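Local atomic coordinates of esterase TesA (Pseudomonas aeruginosa, PDB entry 4JGG), a protein that hydrolyses carboxylic esters, preferring Tween detergents and short-chain p-nitrophenyl esters, with low thioesterase activity towards palmitoyl-coenzyme A. Residues Asp29-Ala34 against Phe162-Val167; Lys49-Glu54 against Tyr58-Ala63; Ser113-Ala118 against Glu155-Val160; Lys124-Gly129 against Trp194-Pro199. All coordinates share one frame; numbering follows the deposited sequence.

Contact 1: residues Asp29-Ala34 against Phe162-Val167; sequences DSISAA and FFLEGV
The phenyl ring of Phe163 is met obliquely by Ile31, whose CG2 methyl lies 3.9 Å from Phe163 CE2, the two side chains running past each other in opposite senses. Trp43 adds an edge-to-face ring contact to the same phenylalanine, and Leu189 and Val193 of helix 186-197 also pack on it. The other branch of Ile31 meets Leu164 tip to tip, with Ile31 CD1 4.1 Å from Leu164 CD2. With chi1 at -54°, Ile31 sends CG1 anti to its carbonyl carbon and CG2 anti to its N, which gives each branch its own aromatic or aliphatic neighbour. Asp29, Ser30 and Ile31 belong to the GDSL signature of the SGNH hydrolases, and Ser30 is probably the nucleophile, as in its family, at the start of the short helix 30-33 that follows the first strand. Asp29 caps this helix: its OD1 accepts Ile31 N at 3.1 Å, on the anti side and 33° out of the carboxylate plane. Ser32 OG hydrogen-bonds Glu92 OE1 and Trp43 NE1. Across the contact, Phe162 to Glu165 form a type I beta turn, closed by Glu165 N to Phe162 O at 2.9 Å, and Asn192 ND2 bonds to the carbonyls of both Phe163 and Glu165.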
loop_
_atom_site.group_PDB
_atom_site.type_symbol
_atom_site.label_atom_id
_atom_site.label_comp_id
_atom_site.label_asym_id
_atom_site.label_seq_id
_atom_site.Cartn_x
_atom_site.Cartn_y
_atom_site.Cartn_z
ATOM N N ASP A 29 2.476 -5.769 1.024
ATOM C CA ASP A 29 2.422 -7.223 0.929
ATOM C C ASP A 29 2.826 -7.652 -0.471
ATOM O O ASP A 29 3.581 -6.949 -1.142
ATOM C CB ASP A 29 1.018 -7.739 1.268
ATOM C CG ASP A 29 -0.083 -7.009 0.516
ATOM O OD1 ASP A 29 0.170 -6.472 -0.583
ATOM O OD2 ASP A 29 -1.220 -6.966 1.036
ATOM N N SER A 30 2.293 -8.786 -0.915
ATOM C CA SER A 30 2.524 -9.314 -2.265
ATOM C C SER A 30 2.362 -8.292 -3.406
ATOM O O SER A 30 3.071 -8.354 -4.417
ATOM C CB SER A 30 1.547 -10.465 -2.524
ATOM O OG SER A 30 0.217 -9.961 -2.578
ATOM N N ILE A 31 1.426 -7.362 -3.261
ATOM C CA ILE A 31 1.148 -6.456 -4.370
ATOM C C ILE A 31 2.351 -5.550 -4.614
ATOM O O ILE A 31 2.768 -5.351 -5.757
ATOM C CB ILE A 31 -0.124 -5.614 -4.157
ATOM C CG1 ILE A 31 -1.320 -6.517 -3.865
ATOM C CG2 ILE A 31 -0.436 -4.771 -5.395
ATOM C CD1 ILE A 31 -2.627 -5.762 -3.846
ATOM N N SER A 32 2.928 -5.027 -3.538
ATOM C CA SER A 32 4.064 -4.110 -3.675
ATOM C C SER A 32 5.403 -4.856 -3.723
ATOM O O SER A 32 6.413 -4.306 -4.160
ATOM C CB SER A 32 4.057 -3.091 -2.541
ATOM O OG SER A 32 2.938 -2.235 -2.672
ATOM N N ALA A 33 5.401 -6.118 -3.294
ATOM C CA ALA A 33 6.577 -6.974 -3.430
ATOM C C ALA A 33 6.706 -7.562 -4.840
ATOM O O ALA A 33 7.715 -8.185 -5.174
ATOM C CB ALA A 33 6.572 -8.084 -2.373
ATOM N N ALA A 34 5.688 -7.349 -5.671
ATOM C CA ALA A 34 5.734 -7.758 -7.077
ATOM C C ALA A 34 5.660 -9.261 -7.250
ATOM O O ALA A 34 6.381 -9.842 -8.070
ATOM C CB ALA A 34 6.995 -7.209 -7.764
ATOM N N PHE A 162 -8.655 3.844 -3.794
ATOM C CA PHE A 162 -8.809 2.792 -4.793
ATOM C C PHE A 162 -7.501 2.504 -5.520
ATOM O O PHE A 162 -7.376 2.760 -6.721
ATOM C CB PHE A 162 -9.899 3.187 -5.798
ATOM C CG PHE A 162 -11.121 3.771 -5.147
ATOM C CD1 PHE A 162 -12.027 2.954 -4.493
ATOM C CD2 PHE A 162 -11.349 5.136 -5.166
ATOM C CE1 PHE A 162 -13.142 3.485 -3.882
ATOM C CE2 PHE A 162 -12.472 5.675 -4.557
ATOM C CZ PHE A 162 -13.364 4.850 -3.914
ATOM N N PHE A 163 -6.529 1.971 -4.781
ATOM C CA PHE A 163 -5.196 1.698 -5.309
ATOM C C PHE A 163 -5.274 0.805 -6.539
ATOM O O PHE A 163 -4.488 0.944 -7.462
ATOM C CB PHE A 163 -4.336 1.052 -4.208
ATOM C CG PHE A 163 -2.979 0.574 -4.661
ATOM C CD1 PHE A 163 -2.186 1.353 -5.490
ATOM C CD2 PHE A 163 -2.467 -0.639 -4.194
ATOM C CE1 PHE A 163 -0.927 0.924 -5.885
ATOM C CE2 PHE A 163 -1.202 -1.074 -4.579
ATOM C CZ PHE A 163 -0.430 -0.293 -5.418
ATOM N N LEU A 164 -6.246 -0.095 -6.576
ATOM C CA LEU A 164 -6.311 -1.036 -7.684
ATOM C C LEU A 164 -7.294 -0.570 -8.755
ATOM O O LEU A 164 -7.801 -1.370 -9.538
ATOM C CB LEU A 164 -6.663 -2.439 -7.185
ATOM C CG LEU A 164 -5.816 -2.926 -6.011
ATOM C CD1 LEU A 164 -6.305 -4.303 -5.560
ATOM C CD2 LEU A 164 -4.345 -2.980 -6.383
ATOM N N GLU A 165 -7.554 0.731 -8.802
ATOM C CA GLU A 165 -8.443 1.248 -9.836
ATOM C C GLU A 165 -7.939 0.883 -11.225
ATOM O O GLU A 165 -6.778 1.095 -11.543
ATOM C CB GLU A 165 -8.614 2.755 -9.715
ATOM C CG GLU A 165 -9.464 3.351 -10.827
ATOM C CD GLU A 165 -9.684 4.837 -10.649
ATOM O OE1 GLU A 165 -9.356 5.356 -9.557
ATOM O OE2 GLU A 165 -10.177 5.476 -11.605
ATOM N N GLY A 166 -8.825 0.328 -12.052
ATOM C CA GLY A 166 -8.477 -0.030 -13.414
ATOM C C GLY A 166 -7.588 -1.259 -13.511
ATOM O O GLY A 166 -7.131 -1.624 -14.599
ATOM N N VAL A 167 -7.327 -1.899 -12.370
ATOM C CA VAL A 167 -6.549 -3.136 -12.357
ATOM C C VAL A 167 -7.401 -4.307 -11.872
ATOM O O VAL A 167 -7.528 -5.314 -12.565
ATOM C CB VAL A 167 -5.272 -3.015 -11.480
ATOM C CG1 VAL A 167 -4.562 -4.363 -11.374
ATOM C CG2 VAL A 167 -4.342 -1.946 -12.047
#

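Contact 2: residues Lys49-Glu54 against Tyr58-Ala63; sequences KRLADE and YRVVNA
Leu51 packs on Tyr58 and Val60 where helix 43-53 covers the edge strand 59-62. The helix is part of the connection in a beta-alpha-beta unit whose first strand, 23-28, pairs in parallel with 59-62. A single methyl does the touching: Leu51 CD1 stands 3.7 Å from both Tyr58 CB and Val60 CG2, spanning one residue just before the strand and one within it, both pointing toward the helix. Chi1 of Leu51 at -72° puts CG anti to the carbonyl carbon, and chi2 near 175° extends CD1 to the strand. Val60, with CG1 anti to its N, turns CG2 beside the N and presents that branch to the leucine. The Tyr58 ring swings to the side of its own N, leaving CB as its nearest atom to Leu51; at the far end of the ring, OH hydrogen-bonds Leu201 O. Gln48, about one helical turn before Leu51, links to the strand through OE1 to Val60 N and NE2 to Tyr58 O. Trp194 of helix 186-197 also touches Leu51. On the exposed side of the helix, Lys49 NZ forms a salt bridge with Asp53 OD2 at 3.2 Å, the oxygen accepting on its syn lone pair.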
loop_
_atom_site.group_PDB
_atom_site.type_symbol
_atom_site.label_atom_id
_atom_site.label_comp_id
_atom_site.label_asym_id
_atom_site.label_seq_id
_atom_site.Cartn_x
_atom_site.Cartn_y
_atom_site.Cartn_z
ATOM N N LYS A 49 12.246 5.046 -10.389
ATOM C CA LYS A 49 12.718 5.539 -11.665
ATOM C C LYS A 49 12.041 6.859 -12.051
ATOM O O LYS A 49 12.652 7.714 -12.691
ATOM C CB LYS A 49 12.506 4.488 -12.747
ATOM C CG LYS A 49 12.540 5.046 -14.147
ATOM C CD LYS A 49 12.981 3.992 -15.144
ATOM C CE LYS A 49 13.037 4.564 -16.553
ATOM N NZ LYS A 49 14.113 5.590 -16.698
ATOM N N ARG A 50 10.786 7.029 -11.659
ATOM C CA ARG A 50 10.084 8.277 -11.929
ATOM C C ARG A 50 10.585 9.393 -11.026
ATOM O O ARG A 50 10.606 10.549 -11.419
ATOM C CB ARG A 50 8.563 8.133 -11.776
ATOM C CG ARG A 50 7.844 9.472 -11.972
ATOM C CD ARG A 50 6.335 9.334 -11.994
ATOM N NE ARG A 50 5.840 8.607 -13.159
ATOM C CZ ARG A 50 4.550 8.365 -13.377
ATOM N NH1 ARG A 50 3.634 8.809 -12.519
ATOM N NH2 ARG A 50 4.176 7.688 -14.452
ATOM N N LEU A 51 10.988 9.048 -9.811
ATOM C CA LEU A 51 11.526 10.047 -8.911
ATOM C C LEU A 51 12.850 10.533 -9.483
ATOM O O LEU A 51 13.126 11.725 -9.512
ATOM C CB LEU A 51 11.734 9.466 -7.514
ATOM C CG LEU A 51 10.470 9.198 -6.697
ATOM C CD1 LEU A 51 10.805 8.498 -5.372
ATOM C CD2 LEU A 51 9.708 10.492 -6.462
ATOM N N ALA A 52 13.663 9.590 -9.948
ATOM C CA ALA A 52 14.939 9.919 -10.560
ATOM C C ALA A 52 14.735 10.794 -11.793
ATOM O O ALA A 52 15.384 11.824 -11.938
ATOM C CB ALA A 52 15.683 8.660 -10.926
ATOM N N ASP A 53 13.819 10.390 -12.670
ATOM C CA ASP A 53 13.610 11.107 -13.924
ATOM C C ASP A 53 13.114 12.529 -13.733
ATOM O O ASP A 53 13.540 13.444 -14.440
ATOM C CB ASP A 53 12.646 10.357 -14.836
ATOM C CG ASP A 53 13.245 9.101 -15.392
ATOM O OD1 ASP A 53 14.479 8.941 -15.294
ATOM O OD2 ASP A 53 12.480 8.272 -15.927
ATOM N N GLU A 54 12.193 12.719 -12.799
ATOM C CA GLU A 54 11.615 14.043 -12.626
ATOM C C GLU A 54 12.434 14.883 -11.655
ATOM O O GLU A 54 11.987 15.922 -11.174
ATOM C CB GLU A 54 10.155 13.930 -12.200
ATOM C CG GLU A 54 9.358 13.043 -13.131
ATOM C CD GLU A 54 7.873 13.268 -13.022
ATOM O OE1 GLU A 54 7.471 14.138 -12.224
ATOM O OE2 GLU A 54 7.112 12.567 -13.725
ATOM N N TYR A 58 14.935 11.115 -3.713
ATOM C CA TYR A 58 14.425 10.194 -2.711
ATOM C C TYR A 58 15.071 8.828 -2.845
ATOM O O TYR A 58 15.327 8.355 -3.955
ATOM C CB TYR A 58 12.894 10.091 -2.796
ATOM C CG TYR A 58 12.234 11.279 -2.149
ATOM C CD1 TYR A 58 12.004 12.438 -2.868
ATOM C CD2 TYR A 58 11.895 11.260 -0.802
ATOM C CE1 TYR A 58 11.435 13.540 -2.275
ATOM C CE2 TYR A 58 11.322 12.358 -0.199
ATOM C CZ TYR A 58 11.094 13.496 -0.944
ATOM O OH TYR A 58 10.527 14.600 -0.353
ATOM N N ARG A 59 15.371 8.220 -1.701
ATOM C CA ARG A 59 15.744 6.812 -1.661
ATOM C C ARG A 59 14.485 5.988 -1.384
ATOM O O ARG A 59 13.811 6.183 -0.369
ATOM C CB ARG A 59 16.808 6.553 -0.589
ATOM C CG ARG A 59 17.097 5.070 -0.365
ATOM C CD ARG A 59 18.070 4.865 0.781
ATOM N NE ARG A 59 19.308 5.606 0.566
ATOM C CZ ARG A 59 20.298 5.682 1.452
ATOM N NH1 ARG A 59 20.199 5.055 2.619
ATOM N NH2 ARG A 59 21.386 6.378 1.171
ATOM N N VAL A 60 14.155 5.095 -2.308
ATOM C CA VAL A 60 13.005 4.212 -2.151
ATOM C C VAL A 60 13.435 2.905 -1.491
ATOM O O VAL A 60 14.249 2.147 -2.032
ATOM C CB VAL A 60 12.347 3.895 -3.504
ATOM C CG1 VAL A 60 11.106 3.017 -3.302
ATOM C CG2 VAL A 60 11.963 5.193 -4.233
ATOM N N VAL A 61 12.902 2.653 -0.305
ATOM C CA VAL A 61 13.188 1.412 0.395
ATOM C C VAL A 61 11.905 0.584 0.413
ATOM O O VAL A 61 10.938 0.943 1.084
ATOM C CB VAL A 61 13.669 1.671 1.836
ATOM C CG1 VAL A 61 13.884 0.359 2.572
ATOM C CG2 VAL A 61 14.947 2.509 1.830
ATOM N N ASN A 62 11.893 -0.493 -0.366
ATOM C CA ASN A 62 10.740 -1.384 -0.417
ATOM C C ASN A 62 10.869 -2.419 0.680
ATOM O O ASN A 62 11.823 -3.196 0.686
ATOM C CB ASN A 62 10.655 -2.089 -1.774
ATOM C CG ASN A 62 9.307 -2.770 -1.991
ATOM O OD1 ASN A 62 8.405 -2.648 -1.162
ATOM N ND2 ASN A 62 9.163 -3.482 -3.104
ATOM N N ALA A 63 9.931 -2.417 1.618
ATOM C CA ALA A 63 9.942 -3.397 2.693
ATOM C C ALA A 63 8.707 -4.289 2.610
ATOM O O ALA A 63 8.153 -4.702 3.631
ATOM C CB ALA A 63 10.019 -2.701 4.042
#

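Contact 3: residues Ser113-Ala118 against Glu155-Val160; sequences SMAQKA and EKTALV
Ala115 makes a small, partly buried van der Waals contact with Glu155 and Thr157, where helix 104-121 lies against the turn that joins helix 138-155 to strand 158-160. The alanine methyl rests against both partners, which lie side by side before it: Ala115 CB is 3.7 Å from Thr157 CG2 and 3.9 Å from Glu155 CB. Glu155 therefore packs through the aliphatic base of its side chain. Beyond CG the chain bends, chi2 being -59°, and this turns the carboxylate alongside the helix, where OE1 comes 4.0 Å from Gln116 CB. That is contact with a carbon; a charged neighbour, Arg119, one turn further along the helix, makes a long, weak ion pair with the same OE1. Between the two touching residues, Lys156 takes positive phi and ends helix 138-155 in a Schellman motif, reversing the chain so that it can enter the outermost strand of the parallel sheet in the alpha/beta/alpha sandwich, next to strand 124-128. Thr157 reaches the helix with its methyl because chi1 of 84° places CG2 anti to the carbonyl carbon and OG1 between the backbone N and that carbon. The hydroxyl is directed along the chain instead, donating to Ala158 O at 2.7 Å from above the carbonyl plane, 41° out of it. Leu127 and Ala152 border Thr157 as well.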
loop_
_atom_site.group_PDB
_atom_site.type_symbol
_atom_site.label_atom_id
_atom_site.label_comp_id
_atom_site.label_asym_id
_atom_site.label_seq_id
_atom_site.Cartn_x
_atom_site.Cartn_y
_atom_site.Cartn_z
ATOM N N SER A 113 -2.609 2.606 14.344
ATOM C CA SER A 113 -1.407 2.560 15.171
ATOM C C SER A 113 -0.123 2.663 14.338
ATOM O O SER A 113 0.819 3.351 14.734
ATOM C CB SER A 113 -1.394 1.285 16.016
ATOM O OG SER A 113 -0.244 1.239 16.840
ATOM N N MET A 114 -0.092 2.000 13.185
ATOM C CA MET A 114 1.032 2.145 12.250
ATOM C C MET A 114 1.194 3.591 11.817
ATOM O O MET A 114 2.307 4.090 11.751
ATOM C CB MET A 114 0.852 1.285 10.985
ATOM C CG MET A 114 1.004 -0.230 11.152
ATOM S SD MET A 114 0.992 -1.087 9.545
ATOM C CE MET A 114 2.577 -0.598 8.865
ATOM N N ALA A 115 0.085 4.244 11.474
ATOM C CA ALA A 115 0.123 5.618 10.977
ATOM C C ALA A 115 0.530 6.558 12.094
ATOM O O ALA A 115 1.243 7.535 11.871
ATOM C CB ALA A 115 -1.222 6.031 10.391
ATOM N N GLN A 116 0.078 6.250 13.301
ATOM C CA GLN A 116 0.480 6.997 14.486
ATOM C C GLN A 116 1.983 6.912 14.702
ATOM O O GLN A 116 2.642 7.924 14.942
ATOM C CB GLN A 116 -0.263 6.469 15.717
ATOM C CG GLN A 116 -0.049 7.276 16.982
ATOM C CD GLN A 116 1.151 6.807 17.778
ATOM O OE1 GLN A 116 1.530 5.639 17.718
ATOM N NE2 GLN A 116 1.757 7.721 18.534
ATOM N N LYS A 117 2.526 5.702 14.610
ATOM C CA LYS A 117 3.936 5.483 14.917
ATOM C C LYS A 117 4.838 6.114 13.861
ATOM O O LYS A 117 5.891 6.665 14.185
ATOM C CB LYS A 117 4.235 3.991 15.043
ATOM C CG LYS A 117 3.774 3.357 16.343
ATOM C CD LYS A 117 4.101 1.873 16.338
ATOM C CE LYS A 117 3.528 1.137 17.549
ATOM N NZ LYS A 117 4.149 1.571 18.825
ATOM N N ALA A 118 4.427 6.029 12.599
ATOM C CA ALA A 118 5.172 6.672 11.515
ATOM C C ALA A 118 5.181 8.191 11.659
ATOM O O ALA A 118 6.232 8.833 11.550
ATOM C CB ALA A 118 4.609 6.266 10.166
ATOM N N GLU A 155 -6.135 9.524 11.739
ATOM C CA GLU A 155 -4.713 9.811 11.913
ATOM C C GLU A 155 -4.199 10.921 10.995
ATOM O O GLU A 155 -2.994 11.184 10.948
ATOM C CB GLU A 155 -3.866 8.545 11.736
ATOM C CG GLU A 155 -4.156 7.423 12.747
ATOM C CD GLU A 155 -3.952 7.857 14.190
ATOM O OE1 GLU A 155 -3.233 8.859 14.417
ATOM O OE2 GLU A 155 -4.504 7.192 15.098
ATOM N N LYS A 156 -5.109 11.571 10.276
ATOM C CA LYS A 156 -4.756 12.637 9.334
ATOM C C LYS A 156 -3.713 12.199 8.313
ATOM O O LYS A 156 -2.715 12.885 8.127
ATOM C CB LYS A 156 -4.202 13.862 10.062
ATOM C CG LYS A 156 -4.755 14.101 11.441
ATOM N N THR A 157 -3.928 11.068 7.653
ATOM C CA THR A 157 -2.970 10.613 6.655
ATOM C C THR A 157 -3.463 10.961 5.261
ATOM O O THR A 157 -4.623 11.346 5.074
ATOM C CB THR A 157 -2.746 9.088 6.719
ATOM O OG1 THR A 157 -3.762 8.417 5.966
ATOM C CG2 THR A 157 -2.779 8.591 8.152
ATOM N N ALA A 158 -2.586 10.830 4.272
ATOM C CA ALA A 158 -3.040 10.878 2.893
ATOM C C ALA A 158 -3.578 9.499 2.547
ATOM O O ALA A 158 -3.325 8.519 3.266
ATOM C CB ALA A 158 -1.901 11.303 1.937
ATOM N N LEU A 159 -4.339 9.421 1.461
ATOM C CA LEU A 159 -5.031 8.195 1.116
ATOM C C LEU A 159 -5.325 8.064 -0.373
ATOM O O LEU A 159 -5.818 9.000 -1.007
ATOM C CB LEU A 159 -6.340 8.106 1.911
ATOM C CG LEU A 159 -7.355 7.023 1.544
ATOM C CD1 LEU A 159 -6.844 5.635 1.862
ATOM C CD2 LEU A 159 -8.655 7.295 2.275
ATOM N N VAL A 160 -5.005 6.895 -0.919
ATOM C CA VAL A 160 -5.469 6.487 -2.238
ATOM C C VAL A 160 -6.535 5.417 -2.029
ATOM O O VAL A 160 -6.216 4.240 -1.891
ATOM C CB VAL A 160 -4.330 5.886 -3.081
ATOM C CG1 VAL A 160 -4.891 5.181 -4.308
ATOM C CG2 VAL A 160 -3.321 6.962 -3.466
#

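Contact 4: residues Lys124-Gly129 against Trp194-Pro199; sequences KVLLLG and WPTLKP
Thr196 and Leu197, the residues that meet Leu126 of the sheet, lie within a turn closed by a backbone bond from Lys198 N to Trp194 O, 2.7 Å long. Around it the helix is irregular: Pro195 has no N-H to give, the N of Thr196 also lacks a bond to the preceding turn, and the helix is kinked there, while Lys198 and Pro199 have 3-10 geometry. Leu126 projects from strand 124-128 towards this kinked part and divides its two methyls between neighbours. CD1 presses on Thr196 CG2 at 3.4 Å, tighter than ordinary van der Waals contact, while CD2 lies 4.1 Å from Leu197 CB, the two leucine side chains meeting at about a right angle. In Thr196, chi1 of -62° sets CG2 anti to the backbone N, so the methyl, and not the hydroxyl, faces the strand. Val160 of the adjoining strand also touches this threonine. Helix 186-197 thus packs on one face of the parallel sheet of the SGNH fold, sharing that face with helix 43-53. On the far side of the turn, Lys198 CG lies 4.0 Å above one face of the Trp194 indole, offset towards its rim, and Arg50 makes a cation-pi contact with the same residue. Since strand and helix meet here through carbon atoms alone, their association rests on apolar fit, while the strand's backbone polar groups pair with the neighbouring strands 88-92 and 158-160.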
loop_
_atom_site.group_PDB
_atom_site.type_symbol
_atom_site.label_atom_id
_atom_site.label_comp_id
_atom_site.label_asym_id
_atom_site.label_seq_id
_atom_site.Cartn_x
_atom_site.Cartn_y
_atom_site.Cartn_z
ATOM N N LYS A 124 5.536 11.649 6.870
ATOM C CA LYS A 124 4.182 11.774 6.309
ATOM C C LYS A 124 3.709 10.383 5.918
ATOM O O LYS A 124 4.496 9.589 5.406
ATOM C CB LYS A 124 4.173 12.640 5.049
ATOM C CG LYS A 124 4.700 14.064 5.223
ATOM C CD LYS A 124 3.752 14.900 6.068
ATOM N N VAL A 125 2.427 10.091 6.134
ATOM C CA VAL A 125 1.899 8.757 5.848
ATOM C C VAL A 125 0.902 8.777 4.695
ATOM O O VAL A 125 0.023 9.637 4.648
ATOM C CB VAL A 125 1.221 8.157 7.089
ATOM C CG1 VAL A 125 0.473 6.892 6.730
ATOM C CG2 VAL A 125 2.251 7.883 8.162
ATOM N N LEU A 126 1.055 7.837 3.765
ATOM C CA LEU A 126 0.108 7.661 2.668
ATOM C C LEU A 126 -0.439 6.236 2.731
ATOM O O LEU A 126 0.325 5.268 2.642
ATOM C CB LEU A 126 0.788 7.908 1.315
ATOM C CG LEU A 126 0.010 7.584 0.029
ATOM C CD1 LEU A 126 -1.256 8.411 -0.083
ATOM C CD2 LEU A 126 0.891 7.802 -1.198
ATOM N N LEU A 127 -1.755 6.101 2.914
ATOM C CA LEU A 127 -2.372 4.776 2.937
ATOM C C LEU A 127 -2.841 4.379 1.548
ATOM O O LEU A 127 -3.478 5.173 0.852
ATOM C CB LEU A 127 -3.597 4.759 3.849
ATOM C CG LEU A 127 -3.518 5.144 5.313
ATOM C CD1 LEU A 127 -4.842 4.746 5.967
ATOM C CD2 LEU A 127 -2.333 4.442 5.973
ATOM N N LEU A 128 -2.533 3.152 1.146
ATOM C CA LEU A 128 -3.091 2.600 -0.078
ATOM C C LEU A 128 -4.239 1.672 0.303
ATOM O O LEU A 128 -4.051 0.696 1.056
ATOM C CB LEU A 128 -2.032 1.857 -0.901
ATOM C CG LEU A 128 -0.827 2.707 -1.303
ATOM C CD1 LEU A 128 0.094 1.946 -2.244
ATOM C CD2 LEU A 128 -1.268 4.020 -1.916
ATOM N N GLY A 129 -5.428 1.997 -0.195
ATOM C CA GLY A 129 -6.618 1.222 0.113
ATOM C C GLY A 129 -6.891 0.236 -0.997
ATOM O O GLY A 129 -6.636 0.525 -2.163
ATOM N N TRP A 194 0.912 8.073 -7.761
ATOM C CA TRP A 194 1.715 9.285 -8.011
ATOM C C TRP A 194 1.007 10.595 -7.670
ATOM O O TRP A 194 1.561 11.419 -6.943
ATOM C CB TRP A 194 2.265 9.291 -9.444
ATOM C CG TRP A 194 3.201 10.446 -9.763
ATOM C CD1 TRP A 194 2.961 11.492 -10.618
ATOM C CD2 TRP A 194 4.520 10.650 -9.249
ATOM N NE1 TRP A 194 4.045 12.330 -10.659
ATOM C CE2 TRP A 194 5.018 11.841 -9.822
ATOM C CE3 TRP A 194 5.334 9.946 -8.351
ATOM C CZ2 TRP A 194 6.289 12.341 -9.535
ATOM C CZ3 TRP A 194 6.599 10.451 -8.062
ATOM C CH2 TRP A 194 7.060 11.631 -8.652
ATOM N N PRO A 195 -0.211 10.802 -8.187
ATOM C CA PRO A 195 -0.937 12.059 -7.949
ATOM C C PRO A 195 -1.097 12.391 -6.475
ATOM O O PRO A 195 -1.019 13.557 -6.096
ATOM C CB PRO A 195 -2.323 11.780 -8.546
ATOM C CG PRO A 195 -2.077 10.776 -9.608
ATOM C CD PRO A 195 -0.928 9.921 -9.121
ATOM N N THR A 196 -1.352 11.377 -5.660
ATOM C CA THR A 196 -1.604 11.578 -4.240
ATOM C C THR A 196 -0.272 11.683 -3.498
ATOM O O THR A 196 -0.174 12.353 -2.470
ATOM C CB THR A 196 -2.521 10.451 -3.666
ATOM O OG1 THR A 196 -3.793 10.499 -4.329
ATOM C CG2 THR A 196 -2.752 10.622 -2.182
ATOM N N LEU A 197 0.757 11.042 -4.046
ATOM C CA LEU A 197 2.108 11.097 -3.464
ATOM C C LEU A 197 2.829 12.408 -3.760
ATOM O O LEU A 197 3.457 13.012 -2.879
ATOM C CB LEU A 197 2.956 9.944 -4.006
ATOM C CG LEU A 197 4.458 10.009 -3.713
ATOM C CD1 LEU A 197 4.709 9.973 -2.213
ATOM C CD2 LEU A 197 5.209 8.890 -4.431
ATOM N N LYS A 198 2.753 12.826 -5.016
ATOM C CA LYS A 198 3.502 13.979 -5.512
ATOM C C LYS A 198 3.516 15.181 -4.562
ATOM O O LYS A 198 4.582 15.705 -4.258
ATOM C CB LYS A 198 2.979 14.388 -6.888
ATOM C CG LYS A 198 3.842 15.421 -7.597
ATOM C CD LYS A 198 3.357 15.630 -9.012
ATOM C CE LYS A 198 4.264 16.575 -9.782
ATOM N NZ LYS A 198 3.629 16.945 -11.084
ATOM N N PRO A 199 2.336 15.615 -4.080
ATOM C CA PRO A 199 2.274 16.804 -3.220
ATOM C C PRO A 199 3.019 16.611 -1.904
ATOM O O PRO A 199 3.381 17.592 -1.253
ATOM C CB PRO A 199 0.773 16.960 -2.943
ATOM C CG PRO A 199 0.093 16.194 -4.027
ATOM C CD PRO A 199 0.998 15.037 -4.304
#

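From the N terminus, strand 23-28 leads into residues 29-34, which hold the probable nucleophile and which contact 1 joins to residues 162-167 across most of the chain. Contacts 2 and 3 both fall within that long loop, one after the other. Contact 2 closes the short helix-to-strand connection leading into edge strand 59-62, and contact 3 ties helix 104-121 to the turn leading into the opposite edge strand, 158-160. Contact 4 opens between the two segments of contact 3 and closes past contact 1, crossing both; it fixes the C-terminal helix to strand 124-128. Contacts 1 and 4 meet through Phe163 and Gly129, contacts 3 and 4 through paired neighbouring strands, and contacts 2 and 4 at Trp194.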